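Local coordinates for protein tartronate semialdehyde reductase (Salmonella typhimurium, PDB 1VPD) that probably reduces tartronate semialdehyde to D-glycerate, using NADH or NADPH as cofactor, in the last step of galactarate breakdown, at residues L176-Q179 with V180-L184; P234-R237 with I238-I242; A257-P260 with L261-A264. All blocks are in the same frame, centred on the assembly; numbering follows the deposited sequence. Where two conformers were deposited one is given.

Contact 1: residues L176-Q179 with V180-L184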
loop_
_atom_site.group_PDB
_atom_site.type_symbol
_atom_site.label_atom_id
_atom_site.label_comp_id
_atom_site.label_asym_id
_atom_site.label_seq_id
_atom_site.Cartn_x
_atom_site.Cartn_y
_atom_site.Cartn_z
ATOM N N LEU A 176 -5.638 6.291 -4.809
ATOM C CA LEU A 176 -5.937 5.952 -6.217
ATOM C C LEU A 176 -5.116 6.821 -7.163
ATOM O O LEU A 176 -4.477 6.318 -8.086
ATOM C CB LEU A 176 -7.427 6.042 -6.545
ATOM C CG LEU A 176 -8.358 5.128 -5.738
ATOM C CD1 LEU A 176 -9.797 5.369 -6.128
ATOM C CD2 LEU A 176 -7.972 3.662 -5.906
ATOM N N ALA A 177 -5.103 8.128 -6.925
ATOM C CA ALA A 177 -4.238 9.028 -7.704
ATOM C C ALA A 177 -2.773 8.598 -7.609
ATOM O O ALA A 177 -2.045 8.555 -8.599
ATOM C CB ALA A 177 -4.404 10.447 -7.208
ATOM N N ASN A 178 -2.336 8.250 -6.402
ATOM C CA ASN A 178 -0.984 7.756 -6.178
ATOM C C ASN A 178 -0.665 6.540 -7.032
ATOM O O ASN A 178 0.388 6.470 -7.660
ATOM C CB ASN A 178 -0.817 7.400 -4.690
ATOM C CG ASN A 178 0.611 7.111 -4.306
ATOM O OD1 ASN A 178 1.140 5.981 -4.515
ATOM N ND2 ASN A 178 1.246 8.090 -3.709
ATOM N N GLN A 179 -1.595 5.594 -7.070
ATOM C CA GLN A 179 -1.367 4.323 -7.739
ATOM C C GLN A 179 -1.446 4.448 -9.245
ATOM O O GLN A 179 -0.811 3.685 -9.950
ATOM C CB GLN A 179 -2.362 3.277 -7.237
ATOM C CG GLN A 179 -2.106 2.841 -5.770
ATOM C CD GLN A 179 -0.681 2.410 -5.512
ATOM O OE1 GLN A 179 0.205 3.244 -5.320
ATOM N NE2 GLN A 179 -0.450 1.101 -5.539
ATOM N N VAL A 180 -2.222 5.413 -9.734
ATOM C CA VAL A 180 -2.188 5.787 -11.141
ATOM C C VAL A 180 -0.779 6.251 -11.484
ATOM O O VAL A 180 -0.184 5.772 -12.467
ATOM C CB VAL A 180 -3.235 6.903 -11.451
ATOM C CG1 VAL A 180 -2.966 7.572 -12.813
ATOM C CG2 VAL A 180 -4.647 6.327 -11.390
ATOM N N ILE A 181 -0.237 7.165 -10.696
ATOM C CA ILE A 181 1.102 7.678 -10.985
ATOM C C ILE A 181 2.156 6.567 -10.909
ATOM O O ILE A 181 3.020 6.469 -11.771
ATOM C CB ILE A 181 1.466 8.860 -10.068
ATOM C CG1 ILE A 181 0.698 10.099 -10.536
ATOM C CG2 ILE A 181 2.967 9.129 -10.120
ATOM C CD1 ILE A 181 0.622 11.192 -9.461
ATOM N N VAL A 182 2.105 5.737 -9.882
ATOM C CA VAL A 182 3.125 4.713 -9.741
ATOM C C VAL A 182 3.100 3.748 -10.929
ATOM O O VAL A 182 4.150 3.429 -11.499
ATOM C CB VAL A 182 3.007 3.976 -8.400
ATOM C CG1 VAL A 182 3.990 2.815 -8.334
ATOM C CG2 VAL A 182 3.271 4.943 -7.231
ATOM N N ALA A 183 1.913 3.272 -11.305
ATOM C CA ALA A 183 1.801 2.348 -12.426
ATOM C C ALA A 183 2.340 2.980 -13.694
ATOM O O ALA A 183 3.101 2.348 -14.410
ATOM C CB ALA A 183 0.389 1.890 -12.643
ATOM N N LEU A 184 1.934 4.221 -13.971
ATOM C CA LEU A 184 2.339 4.881 -15.210
ATOM C C LEU A 184 3.829 5.226 -15.215
ATOM O O LEU A 184 4.464 5.113 -16.241
ATOM C CB LEU A 184 1.476 6.119 -15.465
ATOM C CG LEU A 184 0.000 5.781 -15.735
ATOM C CD1 LEU A 184 -0.838 7.032 -15.850
ATOM C CD2 LEU A 184 -0.134 4.955 -17.014
#
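Val-180 and Val-182 share one rotamer: with chi1 at 165° and 174°, CG2 stands opposite the residue's own carbonyl carbon and leans back over the preceding helical turn. There CG2 of Val-180 lies 3.3 Å from Leu-176 O, and CG2 of Val-182 lies 3.3 Å from Asn-178 O. The same oxygens accept the N-H of Val-180 and of Val-182, both at 2.9 Å (Val-180 N to Leu-176 O, Val-182 N to Asn-178 O). The equivalent bond from Ala-183 N to Gln-179 O measures 3.1 Å, but its donor stands 37° out of the carbonyl plane. That oxygen has a second donor, His-241 NE2 of helix 238-255, so two hydrogen bonds grip it. The Gln-179 chain bends at chi2 and runs alongside Val-182, its OE1 4.0 Å from Val-182 CG2. Its amide NE2 is hydrogen-bonded to Asp-244, while OE1 has a weak hydrogen bond with Lys-175, the predicted active-site residue, and another with a tartaric acid, probably from crystallisation, that may mark the substrate site. With both ends of the amide engaged, its rotation is probably fixed, consistent with Gln-179 being a polar wall of what is probably the substrate pocket.

Contact 2: residues P234-R237 with I238-I242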
loop_
_atom_site.group_PDB
_atom_site.type_symbol
_atom_site.label_atom_id
_atom_site.label_comp_id
_atom_site.label_asym_id
_atom_site.label_seq_id
_atom_site.Cartn_x
_atom_site.Cartn_y
_atom_site.Cartn_z
ATOM N N PRO A 234 8.569 -9.352 -4.922
ATOM C CA PRO A 234 7.817 -8.323 -4.185
ATOM C C PRO A 234 8.468 -8.009 -2.836
ATOM O O PRO A 234 8.998 -8.916 -2.193
ATOM C CB PRO A 234 6.436 -8.942 -3.970
ATOM C CG PRO A 234 6.393 -10.156 -4.747
ATOM C CD PRO A 234 7.778 -10.557 -5.164
ATOM N N GLY A 235 8.456 -6.758 -2.410
ATOM C CA GLY A 235 7.939 -5.634 -3.179
ATOM C C GLY A 235 6.418 -5.604 -3.181
ATOM O O GLY A 235 5.762 -6.042 -2.223
ATOM N N PHE A 236 5.853 -5.137 -4.284
ATOM C CA PHE A 236 4.408 -4.960 -4.438
ATOM C C PHE A 236 3.908 -5.768 -5.629
ATOM O O PHE A 236 4.213 -5.454 -6.778
ATOM C CB PHE A 236 4.083 -3.483 -4.630
ATOM C CG PHE A 236 2.597 -3.177 -4.587
ATOM C CD1 PHE A 236 1.864 -3.387 -3.427
ATOM C CD2 PHE A 236 1.937 -2.647 -5.696
ATOM C CE1 PHE A 236 0.520 -3.087 -3.358
ATOM C CE2 PHE A 236 0.571 -2.337 -5.632
ATOM C CZ PHE A 236 -0.141 -2.569 -4.483
ATOM N N ARG A 237 3.129 -6.804 -5.362
ATOM C CA ARG A 237 2.682 -7.728 -6.409
ATOM C C ARG A 237 1.812 -7.048 -7.457
ATOM O O ARG A 237 0.931 -6.237 -7.134
ATOM C CB ARG A 237 1.852 -8.868 -5.821
ATOM C CG ARG A 237 2.623 -9.801 -4.896
ATOM C CD ARG A 237 1.789 -10.972 -4.464
ATOM N NE ARG A 237 0.907 -10.651 -3.348
ATOM C CZ ARG A 237 -0.427 -10.658 -3.385
ATOM N NH1 ARG A 237 -1.102 -10.949 -4.492
ATOM N NH2 ARG A 237 -1.086 -10.363 -2.282
ATOM N N ILE A 238 2.033 -7.427 -8.710
ATOM C CA ILE A 238 1.170 -7.007 -9.816
ATOM C C ILE A 238 -0.324 -7.243 -9.501
ATOM O O ILE A 238 -1.153 -6.370 -9.775
ATOM C CB ILE A 238 1.569 -7.743 -11.124
ATOM C CG1 ILE A 238 2.870 -7.175 -11.709
ATOM C CG2 ILE A 238 0.434 -7.714 -12.145
ATOM C CD1 ILE A 238 2.689 -5.853 -12.464
ATOM N N ASP A 239 -0.666 -8.371 -8.875
ATOM C CA ASP A 239 -2.057 -8.645 -8.561
ATOM C C ASP A 239 -2.700 -7.592 -7.648
ATOM O O ASP A 239 -3.894 -7.294 -7.801
ATOM C CB ASP A 239 -2.258 -10.065 -8.010
ATOM C CG ASP A 239 -2.217 -11.122 -9.084
ATOM O OD1 ASP A 239 -2.430 -10.808 -10.288
ATOM O OD2 ASP A 239 -1.970 -12.320 -8.807
ATOM N N LEU A 240 -1.929 -7.059 -6.702
ATOM C CA LEU A 240 -2.402 -5.968 -5.856
ATOM C C LEU A 240 -2.531 -4.650 -6.622
ATOM O O LEU A 240 -3.489 -3.914 -6.416
ATOM C CB LEU A 240 -1.518 -5.778 -4.626
ATOM C CG LEU A 240 -1.545 -6.962 -3.664
ATOM C CD1 LEU A 240 -0.480 -6.743 -2.584
ATOM C CD2 LEU A 240 -2.919 -7.128 -3.054
ATOM N N HIS A 241 -1.596 -4.372 -7.526
ATOM C CA HIS A 241 -1.686 -3.155 -8.313
ATOM C C HIS A 241 -2.887 -3.219 -9.264
ATOM O O HIS A 241 -3.532 -2.197 -9.479
ATOM C CB HIS A 241 -0.380 -2.822 -9.045
ATOM C CG HIS A 241 -0.140 -1.349 -9.163
ATOM N ND1 HIS A 241 1.121 -0.798 -9.180
ATOM C CD2 HIS A 241 -1.009 -0.310 -9.276
ATOM C CE1 HIS A 241 1.020 0.521 -9.287
ATOM N NE2 HIS A 241 -0.263 0.843 -9.353
ATOM N N ILE A 242 -3.222 -4.409 -9.767
ATOM C CA ILE A 242 -4.426 -4.604 -10.563
ATOM C C ILE A 242 -5.668 -4.181 -9.775
ATOM O O ILE A 242 -6.531 -3.477 -10.298
ATOM C CB ILE A 242 -4.556 -6.080 -11.066
ATOM C CG1 ILE A 242 -3.559 -6.322 -12.207
ATOM C CG2 ILE A 242 -5.984 -6.371 -11.522
ATOM C CD1 ILE A 242 -3.396 -7.778 -12.643
HETATM O O HOH W 1 -1.185 -12.896 -6.252
#
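Arg-237 crosses Leu-240 at a slant and sets its guanidinium on it. Its CB stands at the junction with helix 238-255. Beyond CG and CD the side chain bends at chi3 (-82°), which lays the guanidinium against Leu-240: CG of Leu-240 lies over one face, offset toward the rim and 3.9 Å from Arg-237 CZ. At the tip the two nitrogens part company. NH2 meets Leu-240 CD1 at 3.7 Å, whereas NH1 approaches Asp-239 CB at 3.8 Å and reaches a water at 2.6 Å in a weak hydrogen bond. The same water donates to Asp-239 OD2 at 2.7 Å, bridging opposite charges that do not touch directly; OD1 of Asp-239 forms a salt bridge with Arg-273. Phe-236 covers another part of Leu-240, CZ to CB at 3.5 Å, and turns its edge toward the face of His-241 in an offset edge-to-face pair, the centroids 5.5 Å apart and the planes at 68°. In the backbone, Arg-237 O accepts a hydrogen bond from His-241 N at 3.2 Å (N-H...O 158°) and a weak one from Leu-240 N. Arg-237, the residue just before the helix, is its N-cap and contributes only its backbone carbonyl to these bonds. The features are those of a helix N-terminus bordering what is probably the substrate pocket: Phe-236 touches the bound tartaric acid, and Lys-243, a predicted NAD(+)-binding residue, follows one turn after Asp-239.

Contact 3: residues A257-P260 with L261-A264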
loop_
_atom_site.group_PDB
_atom_site.type_symbol
_atom_site.label_atom_id
_atom_site.label_comp_id
_atom_site.label_asym_id
_atom_site.label_seq_id
_atom_site.Cartn_x
_atom_site.Cartn_y
_atom_site.Cartn_z
ATOM N N ALA A 257 -14.282 11.149 -14.627
ATOM C CA ALA A 257 -12.932 11.610 -14.900
ATOM C C ALA A 257 -12.435 10.951 -16.215
ATOM O O ALA A 257 -13.244 10.492 -17.034
ATOM C CB ALA A 257 -12.016 11.347 -13.712
ATOM N N GLN A 258 -11.137 10.986 -16.456
ATOM C CA GLN A 258 -10.567 10.619 -17.752
ATOM C C GLN A 258 -9.268 9.841 -17.507
ATOM O O GLN A 258 -8.248 10.411 -17.112
ATOM C CB GLN A 258 -10.299 11.912 -18.530
ATOM C CG GLN A 258 -9.734 11.740 -19.913
ATOM C CD GLN A 258 -10.600 10.902 -20.858
ATOM O OE1 GLN A 258 -11.870 10.889 -20.791
ATOM N NE2 GLN A 258 -9.930 10.229 -21.760
ATOM N N LEU A 259 -9.319 8.525 -17.722
ATOM C CA LEU A 259 -8.243 7.628 -17.294
ATOM C C LEU A 259 -7.693 6.751 -18.440
ATOM O O LEU A 259 -7.533 5.535 -18.280
ATOM C CB LEU A 259 -8.723 6.771 -16.110
ATOM C CG LEU A 259 -7.925 6.949 -14.821
ATOM C CD1 LEU A 259 -8.135 8.359 -14.233
ATOM C CD2 LEU A 259 -8.262 5.869 -13.798
ATOM N N PRO A 260 -7.328 7.356 -19.570
ATOM C CA PRO A 260 -6.846 6.560 -20.712
ATOM C C PRO A 260 -5.555 5.788 -20.463
ATOM O O PRO A 260 -5.443 4.610 -20.886
ATOM C CB PRO A 260 -6.653 7.604 -21.821
ATOM C CG PRO A 260 -6.421 8.916 -21.072
ATOM C CD PRO A 260 -7.339 8.806 -19.872
ATOM N N LEU A 261 -4.574 6.413 -19.821
ATOM C CA LEU A 261 -3.277 5.734 -19.664
ATOM C C LEU A 261 -3.384 4.599 -18.641
ATOM O O LEU A 261 -2.848 3.516 -18.853
ATOM C CB LEU A 261 -2.173 6.717 -19.330
ATOM C CG LEU A 261 -1.990 7.826 -20.372
ATOM C CD1 LEU A 261 -0.891 8.760 -19.890
ATOM C CD2 LEU A 261 -1.648 7.299 -21.769
ATOM N N THR A 262 -4.125 4.837 -17.567
ATOM C CA THR A 262 -4.419 3.817 -16.569
ATOM C C THR A 262 -5.176 2.656 -17.208
ATOM O O THR A 262 -4.862 1.483 -16.964
ATOM C CB THR A 262 -5.240 4.423 -15.401
ATOM O OG1 THR A 262 -4.479 5.428 -14.715
ATOM C CG2 THR A 262 -5.553 3.376 -14.375
ATOM N N ALA A 263 -6.164 2.965 -18.038
ATOM C CA ALA A 263 -6.913 1.913 -18.732
ATOM C C ALA A 263 -5.974 1.056 -19.583
ATOM O O ALA A 263 -6.083 -0.181 -19.591
ATOM C CB ALA A 263 -8.022 2.485 -19.554
ATOM N N ALA A 264 -5.028 1.692 -20.269
ATOM C CA ALA A 264 -4.041 0.954 -21.068
ATOM C C ALA A 264 -3.128 0.104 -20.206
ATOM O O ALA A 264 -2.909 -1.082 -20.514
ATOM C CB ALA A 264 -3.219 1.888 -21.937
#
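Leu-259 O accepts a hydrogen bond from Ala-263 N at 2.9 Å with an N-H...O angle of 158°, and Pro-260 O accepts one from Ala-264 N at 3.0 Å, so the i to i+4 pattern is already in place from the N-cap residue, Leu-259, onward. Leu-259 meets Thr-262, the two side chains crossing at a slant. Its branch carbon CG lies 3.7 Å from Thr-262 CB, while the methyl CD2 is 3.7 Å from Thr-262 CG2; carbon meets carbon at the closest points, and the hydroxyl OG1 lies only slightly farther, 3.8 Å from Leu-259 CG. Leu-259 has chi1 at -119°, near an eclipsed value, which suggests some strain. Pro-260 follows as the first residue of helix 260-274, a common site for proline, because its nitrogen has no N-H to offer and the first-turn nitrogens have no earlier helical carbonyl to reach. The loop joins helices 238-255 and 260-274, consecutive members of the helical C-terminal region, and Leu-259 packs back on Ala-248, Leu-249 and Ser-252 of the former. Thr-262 reaches instead to Val-180 and Leu-184 on helix 170-198. Small side chains complete the turn: Ala-263 CB rests 3.3 Å from Leu-259 O, and Ala-264 CB stands 3.7 Å from Pro-260 O.

Contacts 1, 2 and 3 follow one another along the chain, all within the helical C-terminal region, in the part related to the NAD-binding domain of 3-hydroxyisobutyrate dehydrogenases. Contact 1 belongs to the long helix 170-198, contact 2 opens helix 238-255, and contact 3 opens the next helix, 260-274. The centre of contact 1 lies about 13 Å from that of contact 2 and about 11 Å from that of contact 3, and it touches both: Ala-183 CB packs on His-241 NE2 at 3.5 Å, and Leu-184 CD2 on Leu-261 CB at 3.6 Å. Contacts 2 and 3 do not meet, their nearest atoms being about 8 Å apart. Helix 170-198 therefore bridges the probable substrate site, bordered by contacts 1 and 2, and contact 3's surface turn.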